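PDB 3VOV: glucokinase from Thermus thermophilus, which phosphorylates glucose and probably other hexoses with ATP, as a zinc-binding hexokinase of the ROK family of sugar kinases. Local coordinates for residues 17-21 with 22-26; 92-95 with 96-100; 204-208 with 209-213; 251-254 with 255-258; 265-268 with 269-272. All blocks are in the same frame, centred on the assembly; numbering follows the deposited sequence.

Contact 1 of 5, residues 17-21 with 22-26; sequences VFDGK and RLLSK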
loop_
_atom_site.group_PDB
_atom_site.type_symbol
_atom_site.label_atom_id
_atom_site.label_comp_id
_atom_site.label_asym_id
_atom_site.label_seq_id
_atom_site.Cartn_x
_atom_site.Cartn_y
_atom_site.Cartn_z
ATOM N N VAL B 17 22.668 42.425 -1.826
ATOM C CA VAL B 17 21.658 43.481 -1.706
ATOM C C VAL B 17 20.594 43.195 -2.752
ATOM O O VAL B 17 20.910 42.649 -3.812
ATOM C CB VAL B 17 22.271 44.915 -1.884
ATOM C CG1 VAL B 17 21.201 45.990 -1.846
ATOM C CG2 VAL B 17 23.328 45.200 -0.780
ATOM N N PHE B 18 19.344 43.474 -2.423
ATOM C CA PHE B 18 18.233 43.072 -3.246
ATOM C C PHE B 18 17.296 44.246 -3.248
ATOM O O PHE B 18 17.075 44.831 -2.199
ATOM C CB PHE B 18 17.526 41.876 -2.596
ATOM C CG PHE B 18 16.287 41.418 -3.306
ATOM C CD1 PHE B 18 16.377 40.775 -4.542
ATOM C CD2 PHE B 18 15.026 41.606 -2.728
ATOM C CE1 PHE B 18 15.235 40.341 -5.188
ATOM C CE2 PHE B 18 13.900 41.153 -3.325
ATOM C CZ PHE B 18 13.984 40.514 -4.601
ATOM N N ASP B 19 16.688 44.550 -4.394
ATOM C CA ASP B 19 15.843 45.750 -4.470
ATOM C C ASP B 19 14.349 45.481 -4.583
ATOM O O ASP B 19 13.545 46.425 -4.796
ATOM C CB ASP B 19 16.305 46.642 -5.612
ATOM C CG ASP B 19 16.044 46.022 -6.982
ATOM O OD1 ASP B 19 15.334 44.982 -7.086
ATOM O OD2 ASP B 19 16.557 46.588 -7.964
ATOM N N GLY B 20 13.963 44.215 -4.394
ATOM C CA GLY B 20 12.566 43.812 -4.489
ATOM C C GLY B 20 12.354 42.996 -5.749
ATOM O O GLY B 20 11.402 42.193 -5.812
ATOM N N LYS B 21 13.273 43.138 -6.717
ATOM C CA LYS B 21 13.197 42.386 -7.993
ATOM C C LYS B 21 14.525 41.776 -8.380
ATOM O O LYS B 21 14.543 40.697 -8.923
ATOM C CB LYS B 21 12.713 43.285 -9.165
ATOM C CG LYS B 21 11.189 43.626 -9.160
ATOM C CD LYS B 21 10.301 42.350 -8.925
ATOM C CE LYS B 21 8.865 42.439 -9.504
ATOM N NZ LYS B 21 8.070 41.222 -9.029
ATOM N N ARG B 22 15.627 42.478 -8.124
ATOM C CA ARG B 22 16.954 42.060 -8.584
ATOM C C ARG B 22 17.982 42.161 -7.515
ATOM O O ARG B 22 17.898 43.030 -6.642
ATOM C CB ARG B 22 17.463 42.932 -9.772
ATOM C CG ARG B 22 16.625 42.813 -11.026
ATOM C CD ARG B 22 17.276 43.562 -12.184
ATOM N NE ARG B 22 16.583 43.269 -13.420
ATOM C CZ ARG B 22 15.493 43.895 -13.834
ATOM N NH1 ARG B 22 14.982 44.888 -13.113
ATOM N NH2 ARG B 22 14.958 43.561 -15.009
ATOM N N LEU B 23 18.973 41.269 -7.591
ATOM C CA LEU B 23 20.169 41.433 -6.779
ATOM C C LEU B 23 20.955 42.656 -7.273
ATOM O O LEU B 23 21.096 42.830 -8.483
ATOM C CB LEU B 23 21.037 40.195 -6.913
ATOM C CG LEU B 23 20.474 38.907 -6.242
ATOM C CD1 LEU B 23 21.342 37.652 -6.565
ATOM C CD2 LEU B 23 20.325 39.151 -4.739
ATOM N N LEU B 24 21.472 43.483 -6.357
ATOM C CA LEU B 24 22.392 44.563 -6.758
ATOM C C LEU B 24 23.836 44.191 -6.549
ATOM O O LEU B 24 24.723 44.925 -6.997
ATOM C CB LEU B 24 22.071 45.906 -6.071
ATOM C CG LEU B 24 20.603 46.340 -6.189
ATOM C CD1 LEU B 24 20.296 47.611 -5.390
ATOM C CD2 LEU B 24 20.155 46.490 -7.629
ATOM N N SER B 25 24.073 43.063 -5.867
ATOM C CA SER B 25 25.389 42.506 -5.637
ATOM C C SER B 25 25.270 41.023 -5.353
ATOM O O SER B 25 24.181 40.525 -5.060
ATOM C CB SER B 25 26.130 43.212 -4.473
ATOM O OG SER B 25 25.395 43.172 -3.243
ATOM N N LYS B 26 26.388 40.313 -5.463
ATOM C CA LYS B 26 26.436 38.894 -5.134
ATOM C C LYS B 26 27.811 38.436 -4.629
ATOM O O LYS B 26 28.786 38.452 -5.375
ATOM C CB LYS B 26 25.999 38.006 -6.305
ATOM C CG LYS B 26 25.943 36.562 -5.866
ATOM C CD LYS B 26 25.128 35.670 -6.744
ATOM C CE LYS B 26 25.198 34.236 -6.212
ATOM N NZ LYS B 26 24.721 33.313 -7.260
HETATM O O HOH W 1 15.294 46.034 -10.306
#
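R22 opens the return limb of a turn that D19 grips through its carboxylate and its own N-H. The backbone N of R22 gives a hydrogen bond to D19 OD1 at 2.7 Å, reaching it on the syn side but 35° out of the carboxylate plane. The same oxygen takes the N-H of K21 at 2.8 Å, two residues on from the aspartate, which makes an Asx turn. D19 can do this because its CG sits between its own backbone N and carbonyl carbon (chi1 68°), folding the carboxylate back over the loop. A water joins D19 OD2 to R22 NH1, and R22 O closes the ring by accepting from D19 N at 3.0 Å. With an alanine in place of D19, the N-H groups of K21 and R22 would probably lose their shared acceptor and the turn become freer to flex. L23 faces F18 in a single beta bridge, and its CD2 lies 4.3 Å from CD1 of the F18 ring. L24 N then bonds to V17 O at 2.7 Å, while L24 CD1 rests on V17 CG1 and CD2 lies 3.6 Å from D19 OD2. S25 OG accepts the N-H of V17 in an almost straight bond (3.2 Å, 175°) and also pairs with A50 O. The whole forms the hairpin connection between the antiparallel strands 12-18 and 27-30. Helix 284-299 packs on F18 and L23, helix 36-54 meets V17, L24 and S25, and the neighbouring strand 3-8 lies beside V17 and F18.

Contact 2 of 5, residues 92-95 with 96-100; sequences RILE and EATGR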
loop_
_atom_site.group_PDB
_atom_site.type_symbol
_atom_site.label_atom_id
_atom_site.label_comp_id
_atom_site.label_asym_id
_atom_site.label_seq_id
_atom_site.Cartn_x
_atom_site.Cartn_y
_atom_site.Cartn_z
ATOM N N ARG B 92 19.452 36.998 16.934
ATOM C CA ARG B 92 19.883 38.115 17.803
ATOM C C ARG B 92 21.335 38.473 17.569
ATOM O O ARG B 92 21.686 39.631 17.554
ATOM C CB ARG B 92 19.649 37.786 19.277
ATOM C CG ARG B 92 18.217 37.969 19.719
ATOM C CD ARG B 92 17.714 39.414 19.570
ATOM N NE ARG B 92 16.374 39.444 20.130
ATOM C CZ ARG B 92 15.240 39.328 19.438
ATOM N NH1 ARG B 92 14.086 39.327 20.097
ATOM N NH2 ARG B 92 15.244 39.299 18.096
ATOM N N ILE B 93 22.177 37.464 17.398
ATOM C CA ILE B 93 23.574 37.691 17.215
ATOM C C ILE B 93 23.734 38.513 15.943
ATOM O O ILE B 93 24.422 39.545 15.941
ATOM C CB ILE B 93 24.318 36.363 17.097
ATOM C CG1 ILE B 93 24.338 35.635 18.445
ATOM C CG2 ILE B 93 25.754 36.608 16.683
ATOM C CD1 ILE B 93 24.766 34.205 18.362
ATOM N N LEU B 94 23.079 38.090 14.862
ATOM C CA LEU B 94 23.187 38.834 13.618
ATOM C C LEU B 94 22.650 40.238 13.730
ATOM O O LEU B 94 23.236 41.135 13.186
ATOM C CB LEU B 94 22.499 38.109 12.448
ATOM C CG LEU B 94 23.349 37.712 11.232
ATOM C CD1 LEU B 94 22.467 37.334 10.020
ATOM C CD2 LEU B 94 24.478 38.659 10.824
ATOM N N GLU B 95 21.524 40.417 14.412
ATOM C CA GLU B 95 20.954 41.721 14.605
ATOM C C GLU B 95 21.950 42.594 15.364
ATOM O O GLU B 95 22.129 43.778 15.055
ATOM C CB GLU B 95 19.639 41.623 15.409
ATOM C CG GLU B 95 18.501 40.975 14.571
ATOM C CD GLU B 95 17.151 40.928 15.246
ATOM O OE1 GLU B 95 17.084 40.934 16.491
ATOM O OE2 GLU B 95 16.128 40.886 14.516
ATOM N N GLU B 96 22.577 42.036 16.393
ATOM C CA GLU B 96 23.507 42.869 17.182
ATOM C C GLU B 96 24.719 43.292 16.352
ATOM O O GLU B 96 25.109 44.453 16.375
ATOM C CB GLU B 96 23.889 42.169 18.491
ATOM C CG GLU B 96 22.647 42.045 19.457
ATOM C CD GLU B 96 22.289 43.375 20.119
ATOM O OE1 GLU B 96 23.190 44.202 20.304
ATOM O OE2 GLU B 96 21.121 43.604 20.462
ATOM N N ALA B 97 25.281 42.369 15.578
ATOM C CA ALA B 97 26.460 42.644 14.736
ATOM C C ALA B 97 26.204 43.682 13.630
ATOM O O ALA B 97 27.041 44.482 13.270
ATOM C CB ALA B 97 26.929 41.342 14.112
ATOM N N THR B 98 24.986 43.701 13.149
ATOM C CA THR B 98 24.665 44.338 11.914
ATOM C C THR B 98 23.839 45.605 12.169
ATOM O O THR B 98 23.820 46.536 11.362
ATOM C CB THR B 98 23.883 43.234 11.199
ATOM O OG1 THR B 98 24.550 42.797 10.010
ATOM C CG2 THR B 98 22.478 43.494 11.097
ATOM N N GLY B 99 23.153 45.650 13.299
ATOM C CA GLY B 99 22.303 46.800 13.603
ATOM C C GLY B 99 21.022 46.828 12.778
ATOM O O GLY B 99 20.316 47.848 12.747
ATOM N N ARG B 100 20.704 45.704 12.105
ATOM C CA ARG B 100 19.501 45.597 11.277
ATOM C C ARG B 100 18.599 44.459 11.801
ATOM O O ARG B 100 19.105 43.496 12.331
ATOM C CB ARG B 100 19.897 45.266 9.813
ATOM C CG ARG B 100 19.825 46.451 8.826
ATOM C CD ARG B 100 20.907 47.527 9.051
ATOM N NE ARG B 100 22.254 46.981 8.965
ATOM C CZ ARG B 100 22.948 46.834 7.839
ATOM N NH1 ARG B 100 22.417 47.196 6.675
ATOM N NH2 ARG B 100 24.165 46.337 7.874
#
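E95 turns its CG away from its own carbonyl carbon; this chi1 of -71° puts CG 3.4 Å from R100 O, and the extended chain beyond carries the carboxylate on to other partners. This is the C-terminal end of helix 90-98, where the chain leaves the last turn through G99 at positive phi. Two helical bonds close the turn before it, E96 N to R92 O and A97 N to I93 O (3.0 Å). The end itself is gripped by E95 O, which takes G99 N at 2.8 Å and, weakly, T98 N; the bond from T98 N to L94 O is weak as well. T98 CB and CG2 lie 3.0 and 3.2 Å from L94 O. E95 OE1 meets R92 NH2 in a salt bridge of 2.9 Å, tilted 32° out of the carboxylate plane, while OE2 receives the N-H of V102 at the start of the next strand. Replacing E95 by an alanine is likely to leave R92 without this ion-pair partner and the V102 N-H without this acceptor, loosening the tie between helix and strand. L94 and A97 pack on A44 of helix 36-54. The guanidinium of R100 pairs through NH1 with E51 of that helix and turns back with NE, whose N-H is donated to T98 O at 2.9 Å, the oxygen lying in the guanidinium plane.

Contact 3 of 5, residues 204-208 with 209-213; sequences FRLFQ and AGDPK
L206 and D211 lie side by side across a Schellman motif, which ends helix 200-208 and turns the chain into helix 212-236. The tight part is the backbone. L206 O receives D211 N at 2.9 Å and F207 O receives G210 N, also at 2.9 Å. G210 sits at positive phi, a conformation that favours glycine. One step earlier, A209 N bonds to R205 O at 2.8 Å in ordinary helical fashion, and A209 CB lies 3.4 Å from that oxygen. D211 is the N-cap of the following helix: its CG stands anti to the backbone N (chi1 177°), and OD2 accepts the N-H of A214. The inward side is covered by F194, which touches both L206 and D211, and by V218 and L219 behind F207. The other side is looser. A209 is exposed, and Q208, though it bends at chi2 and touches P252, is exposed as well. R205 is exposed too; its guanidinium goes to E202 and sets one face over L206 CG. L206 CB and D211 CB are 4.1 Å apart.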
loop_
_atom_site.group_PDB
_atom_site.type_symbol
_atom_site.label_atom_id
_atom_site.label_comp_id
_atom_site.label_asym_id
_atom_site.label_seq_id
_atom_site.Cartn_x
_atom_site.Cartn_y
_atom_site.Cartn_z
ATOM N N PHE B 204 21.287 7.016 -12.776
ATOM C CA PHE B 204 20.732 7.617 -13.990
ATOM C C PHE B 204 21.451 7.128 -15.295
ATOM O O PHE B 204 20.840 7.052 -16.357
ATOM C CB PHE B 204 20.725 9.152 -13.915
ATOM C CG PHE B 204 19.780 9.740 -12.873
ATOM C CD1 PHE B 204 19.977 11.040 -12.410
ATOM C CD2 PHE B 204 18.668 9.018 -12.384
ATOM C CE1 PHE B 204 19.115 11.609 -11.442
ATOM C CE2 PHE B 204 17.810 9.577 -11.425
ATOM C CZ PHE B 204 18.029 10.885 -10.961
ATOM N N ARG B 205 22.737 6.807 -15.205
ATOM C CA ARG B 205 23.461 6.196 -16.342
ATOM C C ARG B 205 22.848 4.825 -16.654
ATOM O O ARG B 205 22.508 4.534 -17.801
ATOM C CB ARG B 205 24.963 6.048 -16.001
ATOM C CG ARG B 205 25.740 5.052 -16.908
ATOM C CD ARG B 205 27.183 4.758 -16.450
ATOM N NE ARG B 205 27.255 3.624 -15.520
ATOM C CZ ARG B 205 26.986 2.353 -15.825
ATOM N NH1 ARG B 205 26.589 1.996 -17.050
ATOM N NH2 ARG B 205 27.113 1.418 -14.884
ATOM N N LEU B 206 22.683 3.999 -15.619
ATOM C CA LEU B 206 22.026 2.706 -15.758
ATOM C C LEU B 206 20.632 2.816 -16.380
ATOM O O LEU B 206 20.258 2.024 -17.264
ATOM C CB LEU B 206 21.967 1.998 -14.405
ATOM C CG LEU B 206 23.263 1.380 -13.863
ATOM C CD1 LEU B 206 23.127 1.111 -12.393
ATOM C CD2 LEU B 206 23.628 0.095 -14.664
ATOM N N PHE B 207 19.873 3.811 -15.924
ATOM C CA PHE B 207 18.556 4.110 -16.478
ATOM C C PHE B 207 18.627 4.427 -17.988
ATOM O O PHE B 207 17.908 3.819 -18.830
ATOM C CB PHE B 207 17.899 5.270 -15.704
ATOM C CG PHE B 207 16.514 5.639 -16.211
ATOM C CD1 PHE B 207 15.378 5.107 -15.619
ATOM C CD2 PHE B 207 16.353 6.508 -17.276
ATOM C CE1 PHE B 207 14.105 5.453 -16.049
ATOM C CE2 PHE B 207 15.077 6.846 -17.740
ATOM C CZ PHE B 207 13.939 6.298 -17.111
ATOM N N GLN B 208 19.485 5.386 -18.331
ATOM C CA GLN B 208 19.656 5.780 -19.728
ATOM C C GLN B 208 20.169 4.608 -20.608
ATOM O O GLN B 208 19.777 4.488 -21.756
ATOM C CB GLN B 208 20.532 7.044 -19.848
ATOM C CG GLN B 208 19.860 8.323 -19.339
ATOM C CD GLN B 208 18.794 8.957 -20.277
ATOM O OE1 GLN B 208 17.764 8.332 -20.634
ATOM N NE2 GLN B 208 18.994 10.245 -20.596
ATOM N N ALA B 209 21.006 3.739 -20.053
ATOM C CA ALA B 209 21.395 2.494 -20.704
ATOM C C ALA B 209 20.283 1.409 -20.818
ATOM O O ALA B 209 20.537 0.323 -21.375
ATOM C CB ALA B 209 22.634 1.895 -19.992
ATOM N N GLY B 210 19.093 1.654 -20.260
ATOM C CA GLY B 210 18.010 0.662 -20.325
ATOM C C GLY B 210 18.089 -0.497 -19.353
ATOM O O GLY B 210 17.496 -1.561 -19.562
ATOM N N ASP B 211 18.794 -0.305 -18.247
ATOM C CA ASP B 211 18.839 -1.356 -17.248
ATOM C C ASP B 211 17.445 -1.557 -16.584
ATOM O O ASP B 211 16.894 -0.620 -16.024
ATOM C CB ASP B 211 19.914 -1.027 -16.213
ATOM C CG ASP B 211 19.961 -2.029 -15.146
ATOM O OD1 ASP B 211 20.824 -2.920 -15.263
ATOM O OD2 ASP B 211 19.086 -1.980 -14.231
ATOM N N PRO B 212 16.886 -2.784 -16.650
ATOM C CA PRO B 212 15.498 -2.945 -16.226
ATOM C C PRO B 212 15.262 -2.527 -14.752
ATOM O O PRO B 212 14.239 -1.894 -14.441
ATOM C CB PRO B 212 15.206 -4.460 -16.423
ATOM C CG PRO B 212 16.323 -5.012 -17.228
ATOM C CD PRO B 212 17.510 -4.056 -17.087
ATOM N N LYS B 213 16.211 -2.878 -13.883
ATOM C CA LYS B 213 16.107 -2.664 -12.461
ATOM C C LYS B 213 16.168 -1.159 -12.217
ATOM O O LYS B 213 15.424 -0.640 -11.394
ATOM C CB LYS B 213 17.254 -3.402 -11.742
ATOM C CG LYS B 213 17.044 -3.724 -10.301
ATOM C CD LYS B 213 17.543 -5.153 -9.913
ATOM C CE LYS B 213 19.050 -5.299 -9.801
ATOM N NZ LYS B 213 19.637 -5.779 -11.102
#

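Contact 4 of 5, residues 251-254 with 255-258; sequences APEG and YWEA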
loop_
_atom_site.group_PDB
_atom_site.type_symbol
_atom_site.label_atom_id
_atom_site.label_comp_id
_atom_site.label_asym_id
_atom_site.label_seq_id
_atom_site.Cartn_x
_atom_site.Cartn_y
_atom_site.Cartn_z
ATOM N N ALA B 251 17.339 14.780 -13.799
ATOM C CA ALA B 251 16.957 13.392 -14.044
ATOM C C ALA B 251 16.727 13.108 -15.538
ATOM O O ALA B 251 16.347 14.003 -16.285
ATOM C CB ALA B 251 15.705 13.060 -13.239
ATOM N N PRO B 252 16.925 11.853 -15.978
ATOM C CA PRO B 252 16.544 11.471 -17.354
ATOM C C PRO B 252 15.159 11.968 -17.756
ATOM O O PRO B 252 14.293 12.183 -16.891
ATOM C CB PRO B 252 16.521 9.944 -17.284
ATOM C CG PRO B 252 17.632 9.637 -16.319
ATOM C CD PRO B 252 17.513 10.715 -15.249
ATOM N N GLU B 253 14.935 12.165 -19.060
ATOM C CA GLU B 253 13.621 12.646 -19.516
ATOM C C GLU B 253 12.434 11.699 -19.250
ATOM O O GLU B 253 11.282 12.167 -19.050
ATOM C CB GLU B 253 13.642 13.014 -20.994
ATOM C CG GLU B 253 12.602 14.102 -21.310
ATOM C CD GLU B 253 12.860 15.411 -20.562
ATOM O OE1 GLU B 253 14.055 15.847 -20.493
ATOM O OE2 GLU B 253 11.861 16.021 -20.070
ATOM N N GLY B 254 12.692 10.396 -19.273
ATOM C CA GLY B 254 11.680 9.420 -18.836
ATOM C C GLY B 254 11.173 9.693 -17.420
ATOM O O GLY B 254 10.025 9.347 -17.087
ATOM N N TYR B 255 12.013 10.321 -16.578
ATOM C CA TYR B 255 11.622 10.574 -15.177
ATOM C C TYR B 255 10.532 11.623 -15.166
ATOM O O TYR B 255 9.488 11.441 -14.595
ATOM C CB TYR B 255 12.826 11.030 -14.340
ATOM C CG TYR B 255 12.503 11.547 -12.935
ATOM C CD1 TYR B 255 12.498 10.672 -11.825
ATOM C CD2 TYR B 255 12.285 12.913 -12.698
ATOM C CE1 TYR B 255 12.240 11.157 -10.543
ATOM C CE2 TYR B 255 12.016 13.398 -11.398
ATOM C CZ TYR B 255 12.015 12.512 -10.338
ATOM O OH TYR B 255 11.723 12.988 -9.084
ATOM N N TRP B 256 10.776 12.712 -15.874
ATOM C CA TRP B 256 9.834 13.812 -15.935
ATOM C C TRP B 256 8.518 13.389 -16.577
ATOM O O TRP B 256 7.431 13.735 -16.073
ATOM C CB TRP B 256 10.462 15.021 -16.627
ATOM C CG TRP B 256 9.836 16.281 -16.161
ATOM C CD1 TRP B 256 8.654 16.833 -16.619
ATOM C CD2 TRP B 256 10.288 17.137 -15.088
ATOM N NE1 TRP B 256 8.376 17.991 -15.914
ATOM C CE2 TRP B 256 9.347 18.187 -14.964
ATOM C CE3 TRP B 256 11.421 17.144 -14.257
ATOM C CZ2 TRP B 256 9.493 19.216 -14.029
ATOM C CZ3 TRP B 256 11.566 18.186 -13.329
ATOM C CH2 TRP B 256 10.608 19.188 -13.224
ATOM N N GLU B 257 8.591 12.574 -17.634
ATOM C CA GLU B 257 7.373 12.091 -18.285
ATOM C C GLU B 257 6.500 11.241 -17.343
ATOM O O GLU B 257 5.277 11.408 -17.294
ATOM C CB GLU B 257 7.698 11.283 -19.566
ATOM C CG GLU B 257 8.561 12.073 -20.584
ATOM C CD GLU B 257 9.229 11.205 -21.710
ATOM O OE1 GLU B 257 9.390 9.953 -21.592
ATOM O OE2 GLU B 257 9.626 11.827 -22.730
ATOM N N ALA B 258 7.137 10.319 -16.618
ATOM C CA ALA B 258 6.438 9.409 -15.722
ATOM C C ALA B 258 5.849 10.195 -14.570
ATOM O O ALA B 258 4.764 9.929 -14.148
ATOM C CB ALA B 258 7.372 8.333 -15.220
#
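E257 N and A258 N make the first regular bonds of helix 253-265, donating to E253 O and G254 O, each at 3.1 Å. This is the N-terminal turn of the helix, with P252 at the N-cap. P252 O already takes Y255 N at 3.0 Å, a bond that spans three residues rather than the four of those that follow. Outward from this ladder, the E257 side chain lies back over the turn: its CG is 3.1 Å from E253 O, and OE1 comes to 3.6 Å from G254 CA. The carboxylates of E253 and E257 lie on the exposed side and do not meet; their OE2 atoms stay 5.4 Å apart, with the side chains crossing at about a right angle. E253 instead bends at chi2 (62°) and places its OE2 near W256 CB. The buried side is largely aromatic and aliphatic. W256 reaches L249 and makes a cation-pi contact with R277, while Y255 packs on A248 of helix 246-249 and on V218, A222 and V225 of helix 212-236. Y255 and W256 thus join the helix start to helix 246-249, and Y255 also to helix 212-236. Y255 swings its ring anti to the backbone N (chi1 170°), where A251, just before the N-cap, meets it obliquely: the methyl CB sits 3.5 Å from CD2 of the ring.

Contact 5 of 5, residues 265-268 with 269-272; sequences RYLQ and GWEA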
loop_
_atom_site.group_PDB
_atom_site.type_symbol
_atom_site.label_atom_id
_atom_site.label_comp_id
_atom_site.label_asym_id
_atom_site.label_seq_id
_atom_site.Cartn_x
_atom_site.Cartn_y
_atom_site.Cartn_z
ATOM N N ARG B 265 -2.830 11.499 -13.888
ATOM C CA ARG B 265 -3.707 10.407 -13.416
ATOM C C ARG B 265 -4.326 10.643 -12.029
ATOM O O ARG B 265 -5.405 10.124 -11.746
ATOM C CB ARG B 265 -2.965 9.060 -13.352
ATOM C CG ARG B 265 -2.658 8.489 -14.790
ATOM C CD ARG B 265 -2.221 7.018 -14.708
ATOM N NE ARG B 265 -3.318 6.123 -14.302
ATOM C CZ ARG B 265 -3.420 5.502 -13.127
ATOM N NH1 ARG B 265 -2.486 5.665 -12.167
ATOM N NH2 ARG B 265 -4.466 4.695 -12.911
ATOM N N TYR B 266 -3.612 11.339 -11.140
ATOM C CA TYR B 266 -4.144 11.616 -9.774
ATOM C C TYR B 266 -4.875 12.946 -9.672
ATOM O O TYR B 266 -5.171 13.452 -8.535
ATOM C CB TYR B 266 -3.064 11.414 -8.692
ATOM C CG TYR B 266 -2.924 9.906 -8.398
ATOM C CD1 TYR B 266 -3.603 9.312 -7.320
ATOM C CD2 TYR B 266 -2.226 9.088 -9.259
ATOM C CE1 TYR B 266 -3.491 7.923 -7.064
ATOM C CE2 TYR B 266 -2.132 7.712 -9.050
ATOM C CZ TYR B 266 -2.759 7.133 -7.971
ATOM O OH TYR B 266 -2.616 5.770 -7.761
ATOM N N LEU B 267 -5.188 13.489 -10.857
ATOM C CA LEU B 267 -6.046 14.639 -10.993
ATOM C C LEU B 267 -7.187 14.409 -12.012
ATOM O O LEU B 267 -7.869 15.382 -12.411
ATOM C CB LEU B 267 -5.208 15.861 -11.330
ATOM C CG LEU B 267 -4.346 16.392 -10.163
ATOM C CD1 LEU B 267 -3.282 17.401 -10.673
ATOM C CD2 LEU B 267 -5.291 17.046 -9.088
ATOM N N GLN B 268 -7.393 13.145 -12.436
ATOM C CA GLN B 268 -8.645 12.718 -13.115
ATOM C C GLN B 268 -9.821 13.035 -12.184
ATOM O O GLN B 268 -9.872 12.561 -11.034
ATOM C CB GLN B 268 -8.639 11.213 -13.426
ATOM C CG GLN B 268 -7.680 10.849 -14.543
ATOM C CD GLN B 268 -7.470 9.327 -14.760
ATOM O OE1 GLN B 268 -6.531 8.962 -15.470
ATOM N NE2 GLN B 268 -8.320 8.450 -14.152
ATOM N N GLY B 269 -10.751 13.836 -12.682
ATOM C CA GLY B 269 -11.904 14.267 -11.888
ATOM C C GLY B 269 -11.699 15.638 -11.247
ATOM O O GLY B 269 -12.593 16.134 -10.501
ATOM N N TRP B 270 -10.548 16.251 -11.541
ATOM C CA TRP B 270 -10.113 17.489 -10.875
ATOM C C TRP B 270 -9.561 18.487 -11.888
ATOM O O TRP B 270 -9.187 18.091 -12.978
ATOM C CB TRP B 270 -9.012 17.157 -9.828
ATOM C CG TRP B 270 -9.529 16.268 -8.751
ATOM C CD1 TRP B 270 -9.632 14.893 -8.782
ATOM C CD2 TRP B 270 -10.041 16.681 -7.481
ATOM N NE1 TRP B 270 -10.201 14.447 -7.616
ATOM C CE2 TRP B 270 -10.446 15.518 -6.796
ATOM C CE3 TRP B 270 -10.231 17.941 -6.863
ATOM C CZ2 TRP B 270 -11.024 15.562 -5.513
ATOM C CZ3 TRP B 270 -10.785 17.976 -5.570
ATOM C CH2 TRP B 270 -11.167 16.794 -4.917
ATOM N N GLU B 271 -9.527 19.769 -11.532
ATOM C CA GLU B 271 -8.809 20.762 -12.341
ATOM C C GLU B 271 -7.323 20.755 -11.932
ATOM O O GLU B 271 -6.979 21.064 -10.787
ATOM C CB GLU B 271 -9.355 22.190 -12.127
ATOM C CG GLU B 271 -10.748 22.506 -12.652
ATOM C CD GLU B 271 -11.177 23.968 -12.285
ATOM O OE1 GLU B 271 -12.035 24.106 -11.378
ATOM O OE2 GLU B 271 -10.649 24.969 -12.877
ATOM N N ALA B 272 -6.453 20.440 -12.867
ATOM C CA ALA B 272 -5.044 20.272 -12.614
ATOM C C ALA B 272 -4.285 21.609 -12.757
ATOM O O ALA B 272 -4.280 22.171 -13.826
ATOM C CB ALA B 272 -4.510 19.268 -13.614
#
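L267 O is the acceptor that closes this type II beta turn from L267 to W270: the N-H of W270 reaches it at 2.9 Å. G269 occupies the third position with positive phi, where a CB would jam against Q268 O, so the backbone calls for glycine. L267 packs against the return limb: with CG anti to its carbonyl carbon, it sends CD2 to W270 CB at 3.8 Å, the two side chains crossing at about a right angle, and CD1 to A272 CB at 3.7 Å. The turn follows helix 253-265 and lies at a subunit interface, with L267 also packing on A230 and K234 of helix 212-236. The W270 indole, in cation-pi contact with K234, meets the ring of H159 of the third subunit and packs on C171 of that subunit. These two residues, with C169 and C176, complete a zinc site, and W270 lies beside it, its side chain about 5 Å from a zinc ion. Q268 O lies at the indole edge, near its plane, 3.3 Å from W270 CD1.

Overall arrangement
All five are local contacts, three of them partly buried (1, 2 and 4) and two, 3 and 5, at the surface. Contacts 1 and 2 are about 20 Å apart between centres and share helix 36-54 as a neighbour; contact 2 lies on the opposite side of the chain's centre from contacts 3, 4 and 5. Contacts 3 and 4 touch: F204 and F207 pack on P252, so a helix end meets a helix start. Contact 3 leads into helix 212-236, on which 4 and 5 pack. Charged pairs mark contact 2 and a carboxylate-held turn contact 1, whereas glycines at positive phi serve contacts 1, 2, 3 and 5. Contact 5 differs most, lying at a subunit interface beside a zinc site.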